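Designed helical repeat protein (Synthetic construct, PDB 5CWQ) has no known biological role and was computationally designed to fold into an all-helical repeat architecture of tandemly packed helices. Local coordinates at residues G31-L36 against S81-E86; V110-G115 against A168-N173. One frame throughout, in Å; residues are numbered along the deposited sequence.

Overall arrangement
The modelled chain is eight helices joined by short turns, and the two contacts sit on opposite sides of its centre, about 33 Å apart between their centres and about 21 Å at their nearest atoms. Contact 1 comes first and joins consecutive helices, the start of helix 33-57 and the end of helix 60-86. Contact 2 opens only after contact 1 has closed, and joins the last turns of helices 90-114 and 147-171, with helix 117-144 intervening in sequence. Helix 60-86 leads directly into helix 90-114, linking the pair. The two contacts join helices in different ways: contact 1 by light side-chain packing, contact 2 by a covalent bond.

Contact 1 (G31-L36 against S81-E86); sequences GDLKEL and SEEARE
The backbone O of Asp32 accepts the N-H of Leu36 at 3.0 Å, closing the first turn of helix 33-57, where Leu33 faces Glu83 near the end of helix 60-86. This is the open end of an antiparallel helical hairpin in this alpha-helical repeat fold: the two helices follow each other in the chain, so the start of the first lies beside the finish of the second. Just before helix 33-57, Gly31 ends helix 5-30 in a Schellman motif, and Asp32 serves as N-cap, its OD1 taking a weak bond from Glu35 N.

Between the two segments the packing is light, 114 Å² over both sides. Leu33 has its CG beside the backbone N (chi1 -60°), and its two methyls divide the work, CD1 lying 3.9 Å from Glu83 CB. The side chains of Leu33 and Glu83 cross at about a right angle, with the acid extended beyond CG. Helix 90-114 borders the pair through Val92, which Leu33 also touches, and Lys34 makes a salt bridge to Glu91. At the outer end of the acid, Glu83 OE1 rests 3.6 Å from Leu33 CD2.

Contact 2 (V110-G115 against A168-N173); sequences VACCRG and ACCRGN
Different first torsions bring the two sulfurs of Cys112 and Cys170 together: SG of Cys112 lies anti to its carbonyl carbon (chi1 -67°), whereas SG of Cys170 is tucked between its own backbone N and carbonyl carbon (chi1 73°). The result is a disulfide, with Cys112 SG bonded to Cys170 SG at 2.0 Å, joining the last turns of helices 90-114 and 147-171 in this designed helical repeat protein. The CA atoms of Cys112 and Cys170 stand 5.6 Å apart, the nearest CA pair between the two segments.

The torsion about the S-S bond is -59°, left-handed in sense and smaller in magnitude than the near-perpendicular twist a relaxed disulfide prefers. That narrow twist brings Cys112 CB to 3.4 Å from Cys170 CB, closer than a perpendicular disulfide would put them. Some strain in the S-S torsion is therefore likely. Side-chain contact between the segments consists of this cross-link alone.

Past the bridge, Gly115 closes a Schellman motif after helix 90-114, and Gly172 leaves helix 147-171 with positive phi before Asn173 caps the next helix, its OD1 accepting from Glu176 N. The cysteines adjacent in sequence, Cys113 and Cys169, bond to Cys55 and Cys227, so that helices 33-57, 90-114, 147-171 and 204-230 are joined in series by three disulfides. Arg171 adds a salt bridge to Glu121 of helix 117-144.

Between these helix ends, the covalent Cys112-Cys170 link does not rely on charge pairing or on burial of apolar surface, though, as a disulfide at the surface, it could in principle be opened by a reductant.

Contact 1 (G31-L36 against S81-E86)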
ATOM      1  N   GLY A  31      -4.030  21.680 -10.954  1.00 46.86           N
ATOM      2  CA  GLY A  31      -3.819  20.627 -11.930  1.00 45.62           C
ATOM      3  C   GLY A  31      -2.517  19.876 -11.715  1.00 44.00           C
ATOM      4  O   GLY A  31      -2.082  19.114 -12.580  1.00 41.62           O
ATOM      5  N   ASP A  32      -1.891  20.091 -10.560  1.00 44.55           N
ATOM      6  CA  ASP A  32      -0.630  19.434 -10.233  1.00 42.98           C
ATOM      7  C   ASP A  32      -0.889  18.018  -9.713  1.00 39.24           C
ATOM      8  O   ASP A  32      -1.069  17.808  -8.512  1.00 37.11           O
ATOM      9  CB  ASP A  32       0.141  20.260  -9.198  1.00 44.88           C
ATOM     10  CG  ASP A  32       1.598  19.847  -9.082  1.00 45.20           C
ATOM     11  OD1 ASP A  32       1.946  18.727  -9.513  1.00 43.31           O
ATOM     12  OD2 ASP A  32       2.396  20.649  -8.556  1.00 47.43           O
ATOM     13  N   LEU A  33      -0.903  17.049 -10.625  1.00 38.78           N
ATOM     14  CA  LEU A  33      -1.251  15.673 -10.279  1.00 38.41           C
ATOM     15  C   LEU A  33      -0.211  15.005  -9.383  1.00 35.73           C
ATOM     16  O   LEU A  33      -0.557  14.186  -8.530  1.00 34.24           O
ATOM     17  CB  LEU A  33      -1.441  14.835 -11.546  1.00 40.61           C
ATOM     18  CG  LEU A  33      -2.537  15.280 -12.517  1.00 43.25           C
ATOM     19  CD1 LEU A  33      -2.678  14.258 -13.635  1.00 44.67           C
ATOM     20  CD2 LEU A  33      -3.868  15.482 -11.812  1.00 43.12           C
ATOM     21  N   LYS A  34       1.060  15.344  -9.578  1.00 35.39           N
ATOM     22  CA  LYS A  34       2.125  14.751  -8.779  1.00 34.98           C
ATOM     23  C   LYS A  34       1.985  15.134  -7.308  1.00 34.45           C
ATOM     24  O   LYS A  34       2.109  14.286  -6.421  1.00 32.53           O
ATOM     25  CB  LYS A  34       3.497  15.174  -9.303  1.00 37.37           C
ATOM     26  CG  LYS A  34       4.654  14.652  -8.463  1.00 39.72           C
ATOM     27  CD  LYS A  34       5.990  14.867  -9.146  1.00 43.47           C
ATOM     28  CE  LYS A  34       7.134  14.340  -8.294  1.00 45.92           C
ATOM     29  NZ  LYS A  34       8.443  14.426  -8.995  1.00 48.20           N
ATOM     30  N   GLU A  35       1.728  16.413  -7.051  1.00 36.94           N
ATOM     31  CA  GLU A  35       1.511  16.883  -5.688  1.00 40.52           C
ATOM     32  C   GLU A  35       0.212  16.314  -5.133  1.00 36.21           C
ATOM     33  O   GLU A  35       0.110  16.015  -3.943  1.00 34.19           O
ATOM     34  CB  GLU A  35       1.482  18.411  -5.638  1.00 51.08           C
ATOM     35  CG  GLU A  35       2.844  19.060  -5.812  1.00 61.78           C
ATOM     36  CD  GLU A  35       2.806  20.560  -5.590  1.00 72.79           C
ATOM     37  OE1 GLU A  35       1.694  21.119  -5.473  1.00 76.79           O
ATOM     38  OE2 GLU A  35       3.889  21.180  -5.532  1.00 76.81           O
ATOM     39  N   LEU A  36      -0.779  16.170  -6.005  1.00 35.56           N
ATOM     40  CA  LEU A  36      -2.057  15.584  -5.625  1.00 35.69           C
ATOM     41  C   LEU A  36      -1.863  14.129  -5.221  1.00 34.32           C
ATOM     42  O   LEU A  36      -2.364  13.690  -4.186  1.00 34.64           O
ATOM     43  CB  LEU A  36      -3.058  15.697  -6.778  1.00 36.82           C
ATOM     44  CG  LEU A  36      -4.395  14.968  -6.626  1.00 37.92           C
ATOM     45  CD1 LEU A  36      -5.110  15.392  -5.360  1.00 38.33           C
ATOM     46  CD2 LEU A  36      -5.273  15.222  -7.842  1.00 39.69           C
ATOM     47  N   SER A  81      -4.951   8.133 -11.220  1.00 31.72           N
ATOM     48  CA  SER A  81      -4.256   7.154 -12.043  1.00 33.95           C
ATOM     49  C   SER A  81      -4.795   7.197 -13.472  1.00 34.23           C
ATOM     50  O   SER A  81      -4.039   7.074 -14.433  1.00 34.86           O
ATOM     51  CB  SER A  81      -4.399   5.746 -11.458  1.00 36.90           C
ATOM     52  OG  SER A  81      -5.738   5.295 -11.525  1.00 39.96           O
ATOM     53  N   GLU A  82      -6.105   7.380 -13.597  1.00 33.38           N
ATOM     54  CA  GLU A  82      -6.748   7.522 -14.897  1.00 32.11           C
ATOM     55  C   GLU A  82      -6.199   8.745 -15.622  1.00 32.47           C
ATOM     56  O   GLU A  82      -5.826   8.676 -16.796  1.00 31.57           O
ATOM     57  CB  GLU A  82      -8.263   7.637 -14.722  1.00 31.36           C
ATOM     58  CG  GLU A  82      -9.072   7.400 -15.983  1.00 31.87           C
ATOM     59  CD  GLU A  82      -9.052   8.575 -16.945  1.00 34.51           C
ATOM     60  OE1 GLU A  82      -8.899   9.731 -16.494  1.00 34.98           O
ATOM     61  OE2 GLU A  82      -9.200   8.334 -18.162  1.00 36.22           O
ATOM     62  N   GLU A  83      -6.153   9.865 -14.910  1.00 33.71           N
ATOM     63  CA  GLU A  83      -5.638  11.112 -15.458  1.00 35.31           C
ATOM     64  C   GLU A  83      -4.146  11.002 -15.760  1.00 33.04           C
ATOM     65  O   GLU A  83      -3.655  11.592 -16.722  1.00 32.76           O
ATOM     66  CB  GLU A  83      -5.903  12.263 -14.483  1.00 38.98           C
ATOM     67  CG  GLU A  83      -7.387  12.532 -14.248  1.00 43.93           C
ATOM     68  CD  GLU A  83      -7.659  13.385 -13.018  1.00 48.60           C
ATOM     69  OE1 GLU A  83      -6.793  13.451 -12.120  1.00 49.65           O
ATOM     70  OE2 GLU A  83      -8.749  13.989 -12.951  1.00 51.09           O
ATOM     71  N   ALA A  84      -3.432  10.241 -14.936  1.00 31.94           N
ATOM     72  CA  ALA A  84      -1.996  10.061 -15.119  1.00 31.46           C
ATOM     73  C   ALA A  84      -1.701   9.276 -16.394  1.00 32.09           C
ATOM     74  O   ALA A  84      -0.743   9.577 -17.110  1.00 32.32           O
ATOM     75  CB  ALA A  84      -1.392   9.363 -13.916  1.00 29.75           C
ATOM     76  N   ARG A  85      -2.525   8.272 -16.679  1.00 32.38           N
ATOM     77  CA  ARG A  85      -2.351   7.476 -17.887  1.00 34.15           C
ATOM     78  C   ARG A  85      -2.687   8.293 -19.130  1.00 34.30           C
ATOM     79  O   ARG A  85      -2.037   8.145 -20.165  1.00 35.51           O
ATOM     80  CB  ARG A  85      -3.212   6.211 -17.837  1.00 37.30           C
ATOM     81  CG  ARG A  85      -2.714   5.168 -16.846  1.00 39.86           C
ATOM     82  CD  ARG A  85      -3.157   3.767 -17.237  1.00 42.49           C
ATOM     83  NE  ARG A  85      -2.749   2.762 -16.255  1.00 43.29           N
ATOM     84  CZ  ARG A  85      -3.418   2.474 -15.140  1.00 44.58           C
ATOM     85  NH1 ARG A  85      -4.540   3.115 -14.839  1.00 44.98           N
ATOM     86  NH2 ARG A  85      -2.957   1.540 -14.317  1.00 45.26           N
ATOM     87  N   GLU A  86      -3.694   9.158 -19.026  1.00 33.61           N
ATOM     88  CA  GLU A  86      -4.087  10.006 -20.149  1.00 33.85           C
ATOM     89  C   GLU A  86      -2.963  10.965 -20.525  1.00 32.30           C
ATOM     90  O   GLU A  86      -2.850  11.378 -21.679  1.00 32.30           O
ATOM     91  CB  GLU A  86      -5.359  10.802 -19.828  1.00 35.54           C
ATOM     92  CG  GLU A  86      -6.651   9.999 -19.950  1.00 36.94           C
ATOM     93  CD  GLU A  86      -7.881  10.872 -20.170  1.00 39.67           C
ATOM     94  OE1 GLU A  86      -8.951  10.546 -19.616  1.00 41.81           O
ATOM     95  OE2 GLU A  86      -7.790  11.878 -20.907  1.00 39.55           O
TER

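Contact 2 (V110-G115 against A168-N173)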
ATOM      1  N   VAL A 110      -8.981  -3.200   8.571  1.00 33.39           N
ATOM      2  CA  VAL A 110     -10.301  -3.002   9.162  1.00 34.92           C
ATOM      3  C   VAL A 110     -11.135  -4.271   9.024  1.00 36.74           C
ATOM      4  O   VAL A 110     -11.802  -4.690   9.970  1.00 37.57           O
ATOM      5  CB  VAL A 110     -11.052  -1.819   8.511  1.00 34.95           C
ATOM      6  CG1 VAL A 110     -12.491  -1.746   9.017  1.00 36.23           C
ATOM      7  CG2 VAL A 110     -10.330  -0.518   8.798  1.00 34.74           C
ATOM      8  N   ALA A 111     -11.092  -4.880   7.844  1.00 37.43           N
ATOM      9  CA  ALA A 111     -11.871  -6.083   7.579  1.00 38.73           C
ATOM     10  C   ALA A 111     -11.505  -7.189   8.562  1.00 38.73           C
ATOM     11  O   ALA A 111     -12.384  -7.832   9.138  1.00 39.90           O
ATOM     12  CB  ALA A 111     -11.655  -6.549   6.153  1.00 38.38           C
ATOM     13  N   CYS A 112     -10.206  -7.396   8.761  1.00 37.39           N
ATOM     14  CA  CYS A 112      -9.728  -8.423   9.680  1.00 37.74           C
ATOM     15  C   CYS A 112     -10.106  -8.103  11.122  1.00 37.59           C
ATOM     16  O   CYS A 112     -10.600  -8.967  11.847  1.00 37.92           O
ATOM     17  CB  CYS A 112      -8.210  -8.582   9.565  1.00 37.83           C
ATOM     18  SG  CYS A 112      -7.647  -9.248   7.976  1.00 34.47           S
ATOM     19  N   CYS A 113      -9.875  -6.860  11.535  1.00 37.50           N
ATOM     20  CA  CYS A 113     -10.145  -6.449  12.910  1.00 39.58           C
ATOM     21  C   CYS A 113     -11.634  -6.524  13.235  1.00 43.35           C
ATOM     22  O   CYS A 113     -12.013  -6.881  14.351  1.00 44.43           O
ATOM     23  CB  CYS A 113      -9.623  -5.031  13.155  1.00 39.00           C
ATOM     24  SG  CYS A 113      -7.816  -4.900  13.189  1.00 43.35           S
ATOM     25  N   ARG A 114     -12.473  -6.182  12.261  1.00 45.71           N
ATOM     26  CA  ARG A 114     -13.921  -6.264  12.431  1.00 49.05           C
ATOM     27  C   ARG A 114     -14.410  -7.702  12.268  1.00 48.31           C
ATOM     28  O   ARG A 114     -15.549  -8.019  12.604  1.00 49.22           O
ATOM     29  CB  ARG A 114     -14.636  -5.345  11.433  1.00 52.69           C
ATOM     30  CG  ARG A 114     -14.365  -3.859  11.653  1.00 56.14           C
ATOM     31  CD  ARG A 114     -15.103  -2.977  10.649  1.00 60.23           C
ATOM     32  NE  ARG A 114     -16.527  -2.855  10.962  1.00 65.28           N
ATOM     33  CZ  ARG A 114     -17.486  -3.634  10.468  1.00 68.83           C
ATOM     34  NH1 ARG A 114     -17.199  -4.611   9.617  1.00 69.55           N
ATOM     35  NH2 ARG A 114     -18.746  -3.430  10.827  1.00 70.89           N
ATOM     36  N   GLY A 115     -13.547  -8.569  11.745  1.00 47.43           N
ATOM     37  CA  GLY A 115     -13.872  -9.976  11.600  1.00 49.50           C
ATOM     38  C   GLY A 115     -14.831 -10.269  10.460  1.00 53.06           C
ATOM     39  O   GLY A 115     -15.448 -11.335  10.420  1.00 53.85           O
ATOM     40  N   ALA A 168      -5.170 -13.084   3.973  1.00 34.49           N
ATOM     41  CA  ALA A 168      -4.915 -14.521   3.970  1.00 35.38           C
ATOM     42  C   ALA A 168      -4.743 -15.047   5.390  1.00 37.54           C
ATOM     43  O   ALA A 168      -5.161 -16.163   5.708  1.00 38.62           O
ATOM     44  CB  ALA A 168      -3.680 -14.838   3.136  1.00 34.39           C
ATOM     45  N   CYS A 169      -4.142 -14.227   6.243  1.00 38.02           N
ATOM     46  CA  CYS A 169      -3.887 -14.611   7.623  1.00 39.16           C
ATOM     47  C   CYS A 169      -5.159 -14.598   8.470  1.00 38.44           C
ATOM     48  O   CYS A 169      -5.430 -15.554   9.199  1.00 39.35           O
ATOM     49  CB  CYS A 169      -2.840 -13.683   8.244  1.00 39.19           C
ATOM     50  SG  CYS A 169      -2.529 -13.992   9.992  1.00 62.23           S
ATOM     51  N   CYS A 170      -5.941 -13.526   8.381  1.00 36.41           N
ATOM     52  CA  CYS A 170      -7.109 -13.393   9.245  1.00 36.15           C
ATOM     53  C   CYS A 170      -8.282 -14.239   8.739  1.00 38.04           C
ATOM     54  O   CYS A 170      -9.199 -14.543   9.501  1.00 37.86           O
ATOM     55  CB  CYS A 170      -7.520 -11.921   9.381  1.00 34.59           C
ATOM     56  SG  CYS A 170      -8.297 -11.177   7.932  1.00 40.48           S
ATOM     57  N   ARG A 171      -8.241 -14.629   7.465  1.00 40.60           N
ATOM     58  CA  ARG A 171      -9.238 -15.540   6.900  1.00 44.96           C
ATOM     59  C   ARG A 171      -8.830 -16.998   7.088  1.00 43.89           C
ATOM     60  O   ARG A 171      -9.648 -17.904   6.932  1.00 43.52           O
ATOM     61  CB  ARG A 171      -9.453 -15.269   5.408  1.00 51.58           C
ATOM     62  CG  ARG A 171     -10.710 -14.477   5.087  1.00 58.90           C
ATOM     63  CD  ARG A 171     -10.792 -14.121   3.607  1.00 66.34           C
ATOM     64  NE  ARG A 171     -10.466 -15.255   2.742  1.00 73.70           N
ATOM     65  CZ  ARG A 171     -11.336 -16.180   2.344  1.00 79.68           C
ATOM     66  NH1 ARG A 171     -12.606 -16.127   2.726  1.00 81.73           N
ATOM     67  NH2 ARG A 171     -10.930 -17.167   1.558  1.00 82.11           N
ATOM     68  N   GLY A 172      -7.560 -17.220   7.408  1.00 44.17           N
ATOM     69  CA  GLY A 172      -7.048 -18.562   7.608  1.00 46.99           C
ATOM     70  C   GLY A 172      -6.899 -19.333   6.309  1.00 50.50           C
ATOM     71  O   GLY A 172      -6.819 -20.562   6.317  1.00 53.27           O
ATOM     72  N   ASN A 173      -6.860 -18.612   5.192  1.00 51.01           N
ATOM     73  CA  ASN A 173      -6.741 -19.233   3.877  1.00 52.76           C
ATOM     74  C   ASN A 173      -5.285 -19.530   3.534  1.00 53.94           C
ATOM     75  O   ASN A 173      -4.488 -18.614   3.323  1.00 51.45           O
ATOM     76  CB  ASN A 173      -7.356 -18.330   2.807  1.00 53.57           C
ATOM     77  CG  ASN A 173      -7.581 -19.054   1.496  1.00 56.09           C
ATOM     78  OD1 ASN A 173      -6.657 -19.235   0.704  1.00 55.02           O
ATOM     79  ND2 ASN A 173      -8.818 -19.476   1.260  1.00 59.23           N
TER